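Local structure of luciferase-like monooxygenase (Streptomyces bottropensis, 7BIP) at residues T83-L88 against T151-G156; L95-Q100 against R163-P168; R102-F107 against H169-V174; A142-V147 against P157-P162. The protein probably acts as a monooxygenase of the bacterial luciferase family in the biosynthesis of the aromatic polyketide rishirilide. All coordinates share one frame; numbering follows the deposited sequence.

Contact 1: residues T83-L88 against T151-G156; sequences THPLKL and TFHRFG
The imidazoles of His84 and His153 lie obliquely over one another and, with the phenyl ring of Phe155, form an aromatic cluster where the hairpin of strands 146-149 and 154-158 leans on the N terminus of helix 85-98, a helix of the TIM-barrel fold. The histidine planes stand 46° apart, so the rings close up along one side, His84 CD2 coming to 3.3 Å from His153 CD2. Pro85 reaches both aromatic partners of the hairpin. Its CD is 3.4 Å from His153 ND1, and its CG meets Phe155 CE2 at 4.1 Å, at the edge of the phenyl ring. Leu86 puts CD2 squarely over the middle of the Phe155 face, 4.0 Å from the ring centroid, a CH-pi contact. His84 CE1 lies 4.0 Å from Phe155 CE2, so the imidazole bridges the two hairpin rings. Around this shell, Pro85 and Leu86 also rest on Ala136 and Leu140 of helix 126-142, Trp148 meets the ring of Phe155, and Phe119 of the second subunit packs edge-to-face with His84. An alanine in place of His84 is likely to open a gap beside the face of His153 and to leave the first turn of the helix without its side-chain cap. That cap depends on CG standing anti to the backbone N of His84 (chi1 -166°), which turns ND1 back to the helix while CD2 and NE2 reach His153. Leu86 N donates to His84 ND1 at 3.1 Å and 158°, within the imidazole plane, a bond that fixes the rotation of the ring.

Contact 2: residues L95-Q100 against R163-P168; sequences LDNISQ and RTWQRP
One face of the Trp165 indole rests on the backbone of Gln100, whose CA sits 3.5 Å from the centroid of the six-membered ring, almost on its normal, in a CH-pi contact; at the indole edge, near its plane, lies Asn97 OD1. The Gln100 side chain carries on past the rim of the ring, CB 3.6 Å from Trp165 CH2. With CG anti to the backbone N (chi1 175°), Trp165 extends its ring over the helix end, where it also packs on Gly19 of the second subunit. Beside the indole, the buried carboxylate of Asp96 is gripped through both oxygens. OD2 receives Gln166 N at 2.9 Å on its syn side, with a weak bond from Trp165 N, while Gln166 NE2 meets OD1 at 2.8 Å from above the carboxylate plane. The same NE2 also bonds to Leu103 O, which helps position the amide. Asn97 ND2 donates to Arg163 O at 2.8 Å, the acceptor lying in its amide plane, and is further held by Ala93 O of its own helix. The loop 163-168 thus fastens onto the C-terminal end of helix 85-98, where Gln100, with positive phi, closes a Schellman motif before the chain enters the next barrel strand.

Contact 3: residues R102-F107 against H169-V174; sequences RLDVGF and HPRILV
The backbones of Val105 and Phe107 hydrogen-bond to Arg171 and Leu173 in a buried contact between adjacent parallel strands, 103-107 and 171-174, so that Val105 lies beside Ile172 and Phe107 beside Val174. Val105 N donates to Arg171 O at 2.9 Å, Leu173 N to Val105 O at 2.9 Å, and Phe107 N to Leu173 O at 2.8 Å, the alternation expected of parallel strands. The strands belong to the parallel barrel of the TIM fold, and their side chains alternate between its two faces. Val105, Phe107, Ile172 and Val174 share the face turned to the surrounding helices. There Phe107 CG, anti to its carbonyl carbon (chi1 -60°), helps bring CE2 to 3.7 Å from Ile172 CG2, while Leu173 O sits at the ring edge; Phe130 and Val134 of helix 126-142 also touch this ring. A serine in place of Phe107 would probably open a gap beside Ile172 CG2 and under that helix. On the opposite face Asp104 and Arg171 run side by side without a direct salt bridge: a water donates to Asp104 OD1 (2.8 Å) and accepts from Arg171 NE (2.7 Å), while Asp104 OD2 and Arg171 NH1 form salt bridges with Arg72 and Asp227 respectively.

Contact 4: residues A142-V147 against P157-P162; sequences AEEDVV and PVTMLP. With CA (calcium ion), chain C.
Glu144 lays its aliphatic part across Thr159, CG 3.6 Å from Thr159 CG2. A bend at its second torsion (chi2 90°) then carries the carboxylate away from the strand pair to a calcium ion, which both oxygens chelate, OE1 at 2.4 Å and OE2 at 2.5 Å. Two waters also bind the ion, and Ala142 O accepts from one of them. Next to the site, strands 146-149 and 154-158 come together as an antiparallel hairpin. Val146 and Val158 form a hydrogen-bonded pair, with Val146 N to Val158 O at 2.8 Å and Val158 N to Val146 O at 3.2 Å. Asp145 and Val146 both face Val158, a G1 beta bulge in which Asp145 takes up positive phi. Its N donates instead to Thr159 OG1 at 3.1 Å and 175°, so the threonine hydroxyl serves the extra residue of the bulge. Beyond the pair, Val147 CG2 packs 3.8 Å from Pro157 CB, and a water joins Glu143 O to Met160 N. Arg163 NH1 makes a weak hydrogen bond to the calcium-bound Glu144 OE2. With calcium and a guanidinium so near, the carboxylate is likely to stay ionised at this exposed edge of the protein.

From the N terminus, 83-88 and 95-100 supply the two ends of helix 85-98; barrel strand 103-107 follows. After helix 126-142 the chain passes 142-147 into the hairpin and returns through 151-156, 157-162, 163-168 and 169-174. Contacts 1, 2 and 3 therefore each close a loop of about 62 residues, and all three cross. Contact 4 closes a short loop of nine residues within the hairpin; it is nested inside contacts 2 and 3 but crosses contact 1. Together they tie the hairpin to the helix start, the following loop to the helix end, and two barrel strands to each other. Leu88 against Phe107 joins contacts 1 and 3, Leu86 against Met160 contacts 1 and 4.

Contact 1: residues T83-L88 against T151-G156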
loop_
_atom_site.group_PDB
_atom_site.type_symbol
_atom_site.label_atom_id
_atom_site.label_comp_id
_atom_site.label_asym_id
_atom_site.label_seq_id
_atom_site.Cartn_x
_atom_site.Cartn_y
_atom_site.Cartn_z
ATOM N N THR A 83 9.727 -9.912 -1.077
ATOM C CA THR A 83 9.928 -8.486 -1.033
ATOM C C THR A 83 11.320 -8.227 -0.476
ATOM O O THR A 83 12.097 -9.153 -0.220
ATOM C CB THR A 83 8.808 -7.811 -0.232
ATOM O OG1 THR A 83 8.942 -6.384 -0.304
ATOM C CG2 THR A 83 8.821 -8.270 1.226
ATOM N N HIS A 84 11.647 -6.963 -0.347
ATOM C CA HIS A 84 12.867 -6.504 0.286
ATOM C C HIS A 84 12.540 -5.971 1.674
ATOM O O HIS A 84 11.567 -5.224 1.829
ATOM C CB HIS A 84 13.493 -5.392 -0.554
ATOM C CG HIS A 84 14.908 -5.076 -0.193
ATOM N ND1 HIS A 84 15.263 -4.514 1.014
ATOM C CD2 HIS A 84 16.056 -5.216 -0.899
ATOM C CE1 HIS A 84 16.573 -4.347 1.048
ATOM N NE2 HIS A 84 17.076 -4.750 -0.104
ATOM N N PRO A 85 13.315 -6.320 2.706
ATOM C CA PRO A 85 12.949 -5.873 4.065
ATOM C C PRO A 85 12.884 -4.364 4.223
ATOM O O PRO A 85 12.112 -3.883 5.060
ATOM C CB PRO A 85 14.047 -6.476 4.955
ATOM C CG PRO A 85 15.134 -6.878 4.024
ATOM C CD PRO A 85 14.496 -7.198 2.710
ATOM N N LEU A 86 13.676 -3.597 3.466
ATOM C CA LEU A 86 13.567 -2.142 3.551
ATOM C C LEU A 86 12.170 -1.687 3.155
ATOM O O LEU A 86 11.581 -0.807 3.793
ATOM C CB LEU A 86 14.604 -1.477 2.645
ATOM C CG LEU A 86 16.070 -1.579 3.067
ATOM C CD1 LEU A 86 16.962 -1.070 1.932
ATOM C CD2 LEU A 86 16.327 -0.803 4.351
ATOM N N LYS A 87 11.642 -2.261 2.080
ATOM C CA LYS A 87 10.317 -1.891 1.596
ATOM C C LYS A 87 9.230 -2.376 2.539
ATOM O O LYS A 87 8.271 -1.646 2.822
ATOM C CB LYS A 87 10.110 -2.497 0.217
ATOM C CG LYS A 87 11.053 -1.958 -0.806
ATOM C CD LYS A 87 10.700 -0.549 -1.116
ATOM C CE LYS A 87 9.351 -0.516 -1.790
ATOM N NZ LYS A 87 9.325 -1.388 -2.998
ATOM N N LEU A 88 9.348 -3.623 2.998
ATOM C CA LEU A 88 8.354 -4.179 3.902
ATOM C C LEU A 88 8.314 -3.396 5.206
ATOM O O LEU A 88 7.237 -3.018 5.685
ATOM C CB LEU A 88 8.661 -5.651 4.159
ATOM C CG LEU A 88 7.600 -6.471 4.886
ATOM C CD1 LEU A 88 6.223 -6.299 4.239
ATOM C CD2 LEU A 88 8.055 -7.916 4.821
ATOM N N THR A 151 22.208 -12.821 4.357
ATOM C CA THR A 151 22.435 -13.788 3.291
ATOM C C THR A 151 21.866 -13.276 1.975
ATOM O O THR A 151 22.448 -13.504 0.907
ATOM C CB THR A 151 21.805 -15.135 3.682
ATOM O OG1 THR A 151 22.394 -15.611 4.907
ATOM C CG2 THR A 151 22.040 -16.201 2.588
ATOM N N PHE A 152 20.764 -12.537 2.037
ATOM C CA PHE A 152 20.049 -12.118 0.844
ATOM C C PHE A 152 20.098 -10.624 0.600
ATOM O O PHE A 152 20.070 -10.209 -0.556
ATOM C CB PHE A 152 18.601 -12.612 0.919
ATOM C CG PHE A 152 18.527 -14.071 1.204
ATOM C CD1 PHE A 152 18.855 -14.992 0.211
ATOM C CD2 PHE A 152 18.255 -14.536 2.484
ATOM C CE1 PHE A 152 18.855 -16.357 0.471
ATOM C CE2 PHE A 152 18.266 -15.904 2.759
ATOM C CZ PHE A 152 18.563 -16.815 1.753
ATOM N N HIS A 153 20.212 -9.806 1.644
ATOM C CA HIS A 153 20.330 -8.364 1.469
ATOM C C HIS A 153 21.364 -7.824 2.440
ATOM O O HIS A 153 21.437 -8.281 3.582
ATOM C CB HIS A 153 18.982 -7.671 1.699
ATOM C CG HIS A 153 17.872 -8.242 0.875
ATOM N ND1 HIS A 153 16.926 -9.106 1.386
ATOM C CD2 HIS A 153 17.583 -8.102 -0.441
ATOM C CE1 HIS A 153 16.092 -9.459 0.424
ATOM N NE2 HIS A 153 16.466 -8.860 -0.692
ATOM N N ARG A 154 22.174 -6.869 1.979
ATOM C CA ARG A 154 23.172 -6.223 2.821
ATOM C C ARG A 154 23.009 -4.715 2.722
ATOM O O ARG A 154 22.995 -4.159 1.618
ATOM C CB ARG A 154 24.588 -6.621 2.417
ATOM C CG ARG A 154 24.831 -8.115 2.526
ATOM C CD ARG A 154 26.270 -8.458 2.171
ATOM N NE ARG A 154 26.403 -8.713 0.739
ATOM C CZ ARG A 154 27.393 -8.251 -0.013
ATOM N NH1 ARG A 154 28.349 -7.510 0.527
ATOM N NH2 ARG A 154 27.424 -8.535 -1.305
ATOM N N PHE A 155 22.890 -4.053 3.867
ATOM C CA PHE A 155 22.687 -2.612 3.836
ATOM C C PHE A 155 23.042 -2.049 5.201
ATOM O O PHE A 155 23.111 -2.778 6.193
ATOM C CB PHE A 155 21.242 -2.251 3.454
ATOM C CG PHE A 155 20.183 -2.947 4.285
ATOM C CD1 PHE A 155 19.869 -2.509 5.564
ATOM C CD2 PHE A 155 19.475 -4.025 3.762
ATOM C CE1 PHE A 155 18.887 -3.158 6.319
ATOM C CE2 PHE A 155 18.506 -4.671 4.500
ATOM C CZ PHE A 155 18.210 -4.236 5.789
ATOM N N GLY A 156 23.264 -0.743 5.240
ATOM C CA GLY A 156 23.475 -0.068 6.495
ATOM C C GLY A 156 24.900 0.408 6.672
ATOM O O GLY A 156 25.808 -0.008 5.944
#

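Contact 2: residues L95-Q100 against R163-P168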
loop_
_atom_site.group_PDB
_atom_site.type_symbol
_atom_site.label_atom_id
_atom_site.label_comp_id
_atom_site.label_asym_id
_atom_site.label_seq_id
_atom_site.Cartn_x
_atom_site.Cartn_y
_atom_site.Cartn_z
ATOM N N LEU A 95 1.771 2.294 7.463
ATOM C CA LEU A 95 0.436 1.820 7.816
ATOM C C LEU A 95 0.189 1.914 9.319
ATOM O O LEU A 95 -0.913 2.279 9.744
ATOM C CB LEU A 95 0.264 0.380 7.323
ATOM C CG LEU A 95 -1.024 -0.315 7.753
ATOM C CD1 LEU A 95 -2.235 0.516 7.304
ATOM C CD2 LEU A 95 -1.050 -1.708 7.128
ATOM N N ASP A 96 1.195 1.580 10.137
ATOM C CA ASP A 96 1.061 1.729 11.581
ATOM C C ASP A 96 0.676 3.163 11.938
ATOM O O ASP A 96 -0.258 3.401 12.716
ATOM C CB ASP A 96 2.372 1.327 12.269
ATOM C CG ASP A 96 2.207 1.080 13.759
ATOM O OD1 ASP A 96 1.097 0.719 14.202
ATOM O OD2 ASP A 96 3.204 1.239 14.494
ATOM N N ASN A 97 1.362 4.137 11.338
ATOM C CA ASN A 97 1.067 5.538 11.633
ATOM C C ASN A 97 -0.284 5.977 11.072
ATOM O O ASN A 97 -1.037 6.683 11.753
ATOM C CB ASN A 97 2.197 6.417 11.108
ATOM C CG ASN A 97 3.389 6.413 12.039
ATOM O OD1 ASN A 97 3.335 6.985 13.119
ATOM N ND2 ASN A 97 4.461 5.736 11.632
ATOM N N ILE A 98 -0.608 5.576 9.841
ATOM C CA ILE A 98 -1.901 5.923 9.252
ATOM C C ILE A 98 -3.040 5.396 10.114
ATOM O O ILE A 98 -4.048 6.085 10.341
ATOM C CB ILE A 98 -1.971 5.379 7.812
ATOM C CG1 ILE A 98 -1.122 6.259 6.893
ATOM C CG2 ILE A 98 -3.424 5.315 7.303
ATOM C CD1 ILE A 98 -0.777 5.574 5.578
ATOM N N SER A 99 -2.890 4.173 10.626
ATOM C CA SER A 99 -3.915 3.533 11.441
ATOM C C SER A 99 -3.864 3.945 12.907
ATOM O O SER A 99 -4.685 3.463 13.690
ATOM C CB SER A 99 -3.774 2.006 11.336
ATOM O OG SER A 99 -2.682 1.556 12.142
ATOM N N GLN A 100 -2.925 4.812 13.291
ATOM C CA GLN A 100 -2.764 5.273 14.679
ATOM C C GLN A 100 -2.608 4.090 15.645
ATOM O O GLN A 100 -3.260 3.996 16.695
ATOM C CB GLN A 100 -3.910 6.217 15.081
ATOM C CG GLN A 100 -4.018 7.405 14.104
ATOM C CD GLN A 100 -4.583 8.666 14.727
ATOM O OE1 GLN A 100 -5.353 8.614 15.686
ATOM N NE2 GLN A 100 -4.193 9.815 14.179
ATOM N N ARG A 163 9.489 6.130 11.578
ATOM C CA ARG A 163 9.492 5.226 12.711
ATOM C C ARG A 163 8.069 4.754 12.974
ATOM O O ARG A 163 7.102 5.429 12.626
ATOM C CB ARG A 163 10.078 5.910 13.940
ATOM C CG ARG A 163 11.401 6.641 13.654
ATOM C CD ARG A 163 12.479 5.718 13.086
ATOM N NE ARG A 163 13.042 4.831 14.101
ATOM C CZ ARG A 163 13.565 3.637 13.839
ATOM N NH1 ARG A 163 14.066 2.887 14.817
ATOM N NH2 ARG A 163 13.574 3.185 12.596
ATOM N N THR A 164 7.939 3.574 13.575
ATOM C CA THR A 164 6.593 3.071 13.823
ATOM C C THR A 164 5.882 3.892 14.905
ATOM O O THR A 164 6.493 4.630 15.691
ATOM C CB THR A 164 6.627 1.592 14.221
ATOM O OG1 THR A 164 7.411 1.431 15.408
ATOM C CG2 THR A 164 7.242 0.752 13.099
ATOM N N TRP A 165 4.556 3.777 14.909
ATOM C CA TRP A 165 3.740 4.375 15.955
ATOM C C TRP A 165 3.850 3.565 17.238
ATOM O O TRP A 165 4.123 4.113 18.317
ATOM C CB TRP A 165 2.293 4.434 15.465
ATOM C CG TRP A 165 1.265 4.918 16.453
ATOM C CD1 TRP A 165 0.869 4.299 17.615
ATOM C CD2 TRP A 165 0.460 6.095 16.335
ATOM N NE1 TRP A 165 -0.117 5.031 18.222
ATOM C CE2 TRP A 165 -0.388 6.136 17.455
ATOM C CE3 TRP A 165 0.377 7.119 15.387
ATOM C CZ2 TRP A 165 -1.306 7.174 17.664
ATOM C CZ3 TRP A 165 -0.527 8.145 15.588
ATOM C CH2 TRP A 165 -1.364 8.164 16.715
ATOM N N GLN A 166 3.666 2.257 17.134
ATOM C CA GLN A 166 3.706 1.391 18.305
ATOM C C GLN A 166 5.138 1.173 18.781
ATOM O O GLN A 166 6.092 1.252 18.009
ATOM C CB GLN A 166 3.053 0.045 17.986
ATOM C CG GLN A 166 1.574 0.174 17.659
ATOM C CD GLN A 166 0.962 -1.152 17.282
ATOM O OE1 GLN A 166 0.670 -1.977 18.150
ATOM N NE2 GLN A 166 0.769 -1.372 15.988
ATOM N N ARG A 167 5.277 0.864 20.066
ATOM C CA ARG A 167 6.585 0.703 20.676
ATOM C C ARG A 167 6.710 -0.681 21.300
ATOM O O ARG A 167 5.863 -1.061 22.119
ATOM C CB ARG A 167 6.807 1.776 21.740
ATOM C CG ARG A 167 6.790 3.177 21.162
ATOM C CD ARG A 167 6.873 4.203 22.271
ATOM N NE ARG A 167 6.490 5.539 21.830
ATOM C CZ ARG A 167 6.142 6.506 22.674
ATOM N NH1 ARG A 167 6.139 6.269 23.982
ATOM N NH2 ARG A 167 5.806 7.702 22.214
ATOM N N PRO A 168 7.738 -1.462 20.943
ATOM C CA PRO A 168 8.825 -1.060 20.042
ATOM C C PRO A 168 8.448 -1.037 18.564
ATOM O O PRO A 168 9.153 -0.436 17.763
ATOM C CB PRO A 168 9.900 -2.128 20.299
ATOM C CG PRO A 168 9.128 -3.335 20.741
ATOM C CD PRO A 168 7.947 -2.809 21.512
#

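Contact 3: residues R102-F107 against H169-V174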
loop_
_atom_site.group_PDB
_atom_site.type_symbol
_atom_site.label_atom_id
_atom_site.label_comp_id
_atom_site.label_asym_id
_atom_site.label_seq_id
_atom_site.Cartn_x
_atom_site.Cartn_y
_atom_site.Cartn_z
ATOM N N ARG A 102 -2.925 0.609 15.173
ATOM C CA ARG A 102 -3.866 -0.509 15.179
ATOM C C ARG A 102 -3.363 -1.719 14.399
ATOM O O ARG A 102 -4.116 -2.682 14.221
ATOM C CB ARG A 102 -5.224 -0.066 14.614
ATOM C CG ARG A 102 -5.992 0.911 15.512
ATOM C CD ARG A 102 -7.349 1.269 14.910
ATOM N NE ARG A 102 -7.239 2.178 13.762
ATOM C CZ ARG A 102 -8.026 2.124 12.688
ATOM N NH1 ARG A 102 -8.966 1.190 12.592
ATOM N NH2 ARG A 102 -7.870 3.004 11.703
ATOM N N LEU A 103 -2.101 -1.715 13.964
ATOM C CA LEU A 103 -1.574 -2.752 13.085
ATOM C C LEU A 103 -0.937 -3.896 13.874
ATOM O O LEU A 103 -0.165 -3.669 14.811
ATOM C CB LEU A 103 -0.529 -2.144 12.137
ATOM C CG LEU A 103 0.227 -3.081 11.191
ATOM C CD1 LEU A 103 -0.727 -3.691 10.172
ATOM C CD2 LEU A 103 1.315 -2.307 10.472
ATOM N N ASP A 104 -1.248 -5.131 13.470
ATOM C CA ASP A 104 -0.524 -6.329 13.879
ATOM C C ASP A 104 -0.024 -7.015 12.617
ATOM O O ASP A 104 -0.767 -7.116 11.635
ATOM C CB ASP A 104 -1.424 -7.301 14.671
ATOM C CG ASP A 104 -2.156 -6.619 15.816
ATOM O OD1 ASP A 104 -1.499 -5.940 16.621
ATOM O OD2 ASP A 104 -3.393 -6.754 15.902
ATOM N N VAL A 105 1.227 -7.490 12.626
ATOM C CA VAL A 105 1.864 -7.949 11.390
ATOM C C VAL A 105 2.131 -9.448 11.486
ATOM O O VAL A 105 3.076 -9.892 12.150
ATOM C CB VAL A 105 3.152 -7.188 11.081
ATOM C CG1 VAL A 105 3.698 -7.668 9.733
ATOM C CG2 VAL A 105 2.874 -5.689 11.037
ATOM N N GLY A 106 1.322 -10.234 10.783
ATOM C CA GLY A 106 1.649 -11.629 10.544
ATOM C C GLY A 106 2.534 -11.780 9.316
ATOM O O GLY A 106 2.298 -11.157 8.279
ATOM N N PHE A 107 3.570 -12.608 9.464
ATOM C CA PHE A 107 4.498 -12.981 8.402
ATOM C C PHE A 107 4.326 -14.471 8.127
ATOM O O PHE A 107 4.256 -15.267 9.065
ATOM C CB PHE A 107 5.971 -12.744 8.801
ATOM C CG PHE A 107 6.334 -11.307 9.147
ATOM C CD1 PHE A 107 7.110 -10.546 8.268
ATOM C CD2 PHE A 107 5.993 -10.756 10.373
ATOM C CE1 PHE A 107 7.487 -9.234 8.584
ATOM C CE2 PHE A 107 6.373 -9.449 10.708
ATOM C CZ PHE A 107 7.123 -8.684 9.804
ATOM N N HIS A 169 7.328 -1.674 18.231
ATOM C CA HIS A 169 6.868 -1.862 16.861
ATOM C C HIS A 169 5.568 -2.653 16.921
ATOM O O HIS A 169 5.187 -3.121 18.002
ATOM C CB HIS A 169 7.937 -2.575 16.016
ATOM C CG HIS A 169 8.476 -3.829 16.631
ATOM N ND1 HIS A 169 7.737 -4.986 16.727
ATOM C CD2 HIS A 169 9.692 -4.113 17.157
ATOM C CE1 HIS A 169 8.465 -5.925 17.308
ATOM N NE2 HIS A 169 9.659 -5.423 17.570
ATOM N N PRO A 170 4.836 -2.785 15.815
ATOM C CA PRO A 170 3.652 -3.649 15.824
ATOM C C PRO A 170 3.991 -5.067 16.266
ATOM O O PRO A 170 5.108 -5.558 16.069
ATOM C CB PRO A 170 3.187 -3.618 14.368
ATOM C CG PRO A 170 3.671 -2.317 13.857
ATOM C CD PRO A 170 5.015 -2.131 14.503
ATOM N N ARG A 171 3.006 -5.719 16.884
ATOM C CA ARG A 171 3.126 -7.133 17.223
ATOM C C ARG A 171 3.547 -7.926 15.994
ATOM O O ARG A 171 3.043 -7.696 14.894
ATOM C CB ARG A 171 1.788 -7.663 17.745
ATOM C CG ARG A 171 1.873 -9.054 18.388
ATOM C CD ARG A 171 0.483 -9.592 18.732
ATOM N NE ARG A 171 -0.249 -8.694 19.619
ATOM C CZ ARG A 171 -0.161 -8.716 20.944
ATOM N NH1 ARG A 171 0.636 -9.596 21.538
ATOM N NH2 ARG A 171 -0.868 -7.858 21.672
ATOM N N ILE A 172 4.479 -8.861 16.182
ATOM C CA ILE A 172 4.937 -9.743 15.113
ATOM C C ILE A 172 4.374 -11.135 15.374
ATOM O O ILE A 172 4.558 -11.689 16.463
ATOM C CB ILE A 172 6.476 -9.784 15.032
ATOM C CG1 ILE A 172 7.042 -8.432 14.583
ATOM C CG2 ILE A 172 6.950 -10.881 14.063
ATOM C CD1 ILE A 172 8.580 -8.379 14.645
ATOM N N LEU A 173 3.684 -11.697 14.383
ATOM C CA LEU A 173 3.216 -13.075 14.455
ATOM C C LEU A 173 3.798 -13.862 13.292
ATOM O O LEU A 173 3.931 -13.338 12.183
ATOM C CB LEU A 173 1.683 -13.153 14.426
ATOM C CG LEU A 173 1.028 -12.298 15.506
ATOM C CD1 LEU A 173 0.547 -11.000 14.881
ATOM C CD2 LEU A 173 -0.113 -13.055 16.175
ATOM N N VAL A 174 4.140 -15.121 13.542
ATOM C CA VAL A 174 4.745 -15.984 12.533
ATOM C C VAL A 174 3.758 -17.094 12.214
ATOM O O VAL A 174 3.320 -17.825 13.111
ATOM C CB VAL A 174 6.091 -16.550 13.009
ATOM C CG1 VAL A 174 6.576 -17.624 12.053
ATOM C CG2 VAL A 174 7.105 -15.416 13.112
HETATM O O HOH W 1 0.562 -4.636 17.778
HETATM O O HOH W 2 -2.258 -6.892 19.135
#

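Contact 4: residues A142-V147 against P157-P162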
loop_
_atom_site.group_PDB
_atom_site.type_symbol
_atom_site.label_atom_id
_atom_site.label_comp_id
_atom_site.label_asym_id
_atom_site.label_seq_id
_atom_site.Cartn_x
_atom_site.Cartn_y
_atom_site.Cartn_z
ATOM N N ALA A 142 13.087 -1.556 15.245
ATOM C CA ALA A 142 13.467 -1.440 16.644
ATOM C C ALA A 142 14.735 -0.636 16.863
ATOM O O ALA A 142 14.945 -0.137 17.978
ATOM C CB ALA A 142 13.670 -2.832 17.255
ATOM N N GLU A 143 15.580 -0.508 15.843
ATOM C CA GLU A 143 16.932 0.014 16.005
ATOM C C GLU A 143 17.227 1.086 14.958
ATOM O O GLU A 143 16.491 1.272 13.987
ATOM C CB GLU A 143 17.990 -1.101 15.886
ATOM C CG GLU A 143 17.765 -2.316 16.785
ATOM C CD GLU A 143 17.927 -2.003 18.259
ATOM O OE1 GLU A 143 17.307 -2.708 19.085
ATOM O OE2 GLU A 143 18.674 -1.057 18.593
ATOM N N GLU A 144 18.341 1.779 15.179
ATOM C CA GLU A 144 18.855 2.799 14.283
ATOM C C GLU A 144 20.298 2.458 13.943
ATOM O O GLU A 144 20.932 1.652 14.626
ATOM C CB GLU A 144 18.766 4.192 14.915
ATOM C CG GLU A 144 17.355 4.569 15.324
ATOM C CD GLU A 144 17.001 4.164 16.749
ATOM O OE1 GLU A 144 17.910 4.069 17.610
ATOM O OE2 GLU A 144 15.798 3.952 17.006
ATOM N N ASP A 145 20.820 3.091 12.889
ATOM C CA ASP A 145 22.161 2.770 12.374
ATOM C C ASP A 145 22.288 1.269 12.124
ATOM O O ASP A 145 23.296 0.635 12.453
ATOM C CB ASP A 145 23.266 3.249 13.326
ATOM C CG ASP A 145 23.687 4.688 13.077
ATOM O OD1 ASP A 145 23.400 5.229 11.990
ATOM O OD2 ASP A 145 24.324 5.276 13.980
ATOM N N VAL A 146 21.227 0.684 11.573
ATOM C CA VAL A 146 21.172 -0.760 11.407
ATOM C C VAL A 146 22.162 -1.191 10.336
ATOM O O VAL A 146 22.134 -0.693 9.202
ATOM C CB VAL A 146 19.747 -1.199 11.044
ATOM C CG1 VAL A 146 19.701 -2.707 10.735
ATOM C CG2 VAL A 146 18.793 -0.852 12.185
ATOM N N VAL A 147 23.038 -2.122 10.691
ATOM C CA VAL A 147 23.945 -2.747 9.741
ATOM C C VAL A 147 23.485 -4.185 9.590
ATOM O O VAL A 147 23.594 -4.984 10.527
ATOM C CB VAL A 147 25.405 -2.663 10.189
ATOM C CG1 VAL A 147 26.275 -3.291 9.129
ATOM C CG2 VAL A 147 25.786 -1.193 10.390
ATOM N N PRO A 157 25.133 1.281 7.671
ATOM C CA PRO A 157 24.115 1.735 8.629
ATOM C C PRO A 157 23.042 2.649 8.031
ATOM O O PRO A 157 23.364 3.624 7.339
ATOM C CB PRO A 157 24.931 2.488 9.684
ATOM C CG PRO A 157 26.198 2.885 8.991
ATOM C CD PRO A 157 26.476 1.801 7.993
ATOM N N VAL A 158 21.772 2.308 8.288
ATOM C CA VAL A 158 20.628 3.099 7.850
ATOM C C VAL A 158 19.629 3.148 8.997
ATOM O O VAL A 158 19.637 2.303 9.892
ATOM C CB VAL A 158 19.941 2.534 6.584
ATOM C CG1 VAL A 158 20.828 2.727 5.357
ATOM C CG2 VAL A 158 19.546 1.064 6.799
ATOM N N THR A 159 18.758 4.154 8.963
ATOM C CA THR A 159 17.629 4.229 9.882
ATOM C C THR A 159 16.363 4.406 9.059
ATOM O O THR A 159 16.232 5.386 8.315
ATOM C CB THR A 159 17.780 5.371 10.891
ATOM O OG1 THR A 159 19.022 5.239 11.589
ATOM C CG2 THR A 159 16.629 5.324 11.894
ATOM N N MET A 160 15.450 3.447 9.172
ATOM C CA MET A 160 14.237 3.436 8.365
ATOM C C MET A 160 13.221 4.439 8.893
ATOM O O MET A 160 12.912 4.459 10.087
ATOM C CB MET A 160 13.626 2.033 8.354
ATOM C CG MET A 160 12.287 1.927 7.619
ATOM S SD MET A 160 12.359 2.407 5.865
ATOM C CE MET A 160 13.744 1.448 5.306
ATOM N N LEU A 161 12.707 5.269 7.998
ATOM C CA LEU A 161 11.597 6.159 8.275
ATOM C C LEU A 161 10.372 5.683 7.511
ATOM O O LEU A 161 10.492 4.956 6.517
ATOM C CB LEU A 161 11.933 7.602 7.864
ATOM C CG LEU A 161 13.050 8.281 8.661
ATOM C CD1 LEU A 161 13.352 9.635 8.025
ATOM C CD2 LEU A 161 12.681 8.444 10.129
ATOM N N PRO A 162 9.169 6.025 7.972
ATOM C CA PRO A 162 8.913 6.648 9.269
ATOM C C PRO A 162 9.170 5.645 10.387
ATOM O O PRO A 162 9.123 4.429 10.162
ATOM C CB PRO A 162 7.433 7.019 9.191
ATOM C CG PRO A 162 6.835 5.925 8.280
ATOM C CD PRO A 162 7.925 5.629 7.277
HETATM CA CA CA C . 16.325 3.932 19.431
HETATM O O HOH W 3 16.300 1.565 19.554
HETATM O O HOH W 4 16.067 1.483 11.128
HETATM O O HOH W 5 21.592 5.431 10.420
HETATM O O HOH W 6 18.474 3.962 20.516
#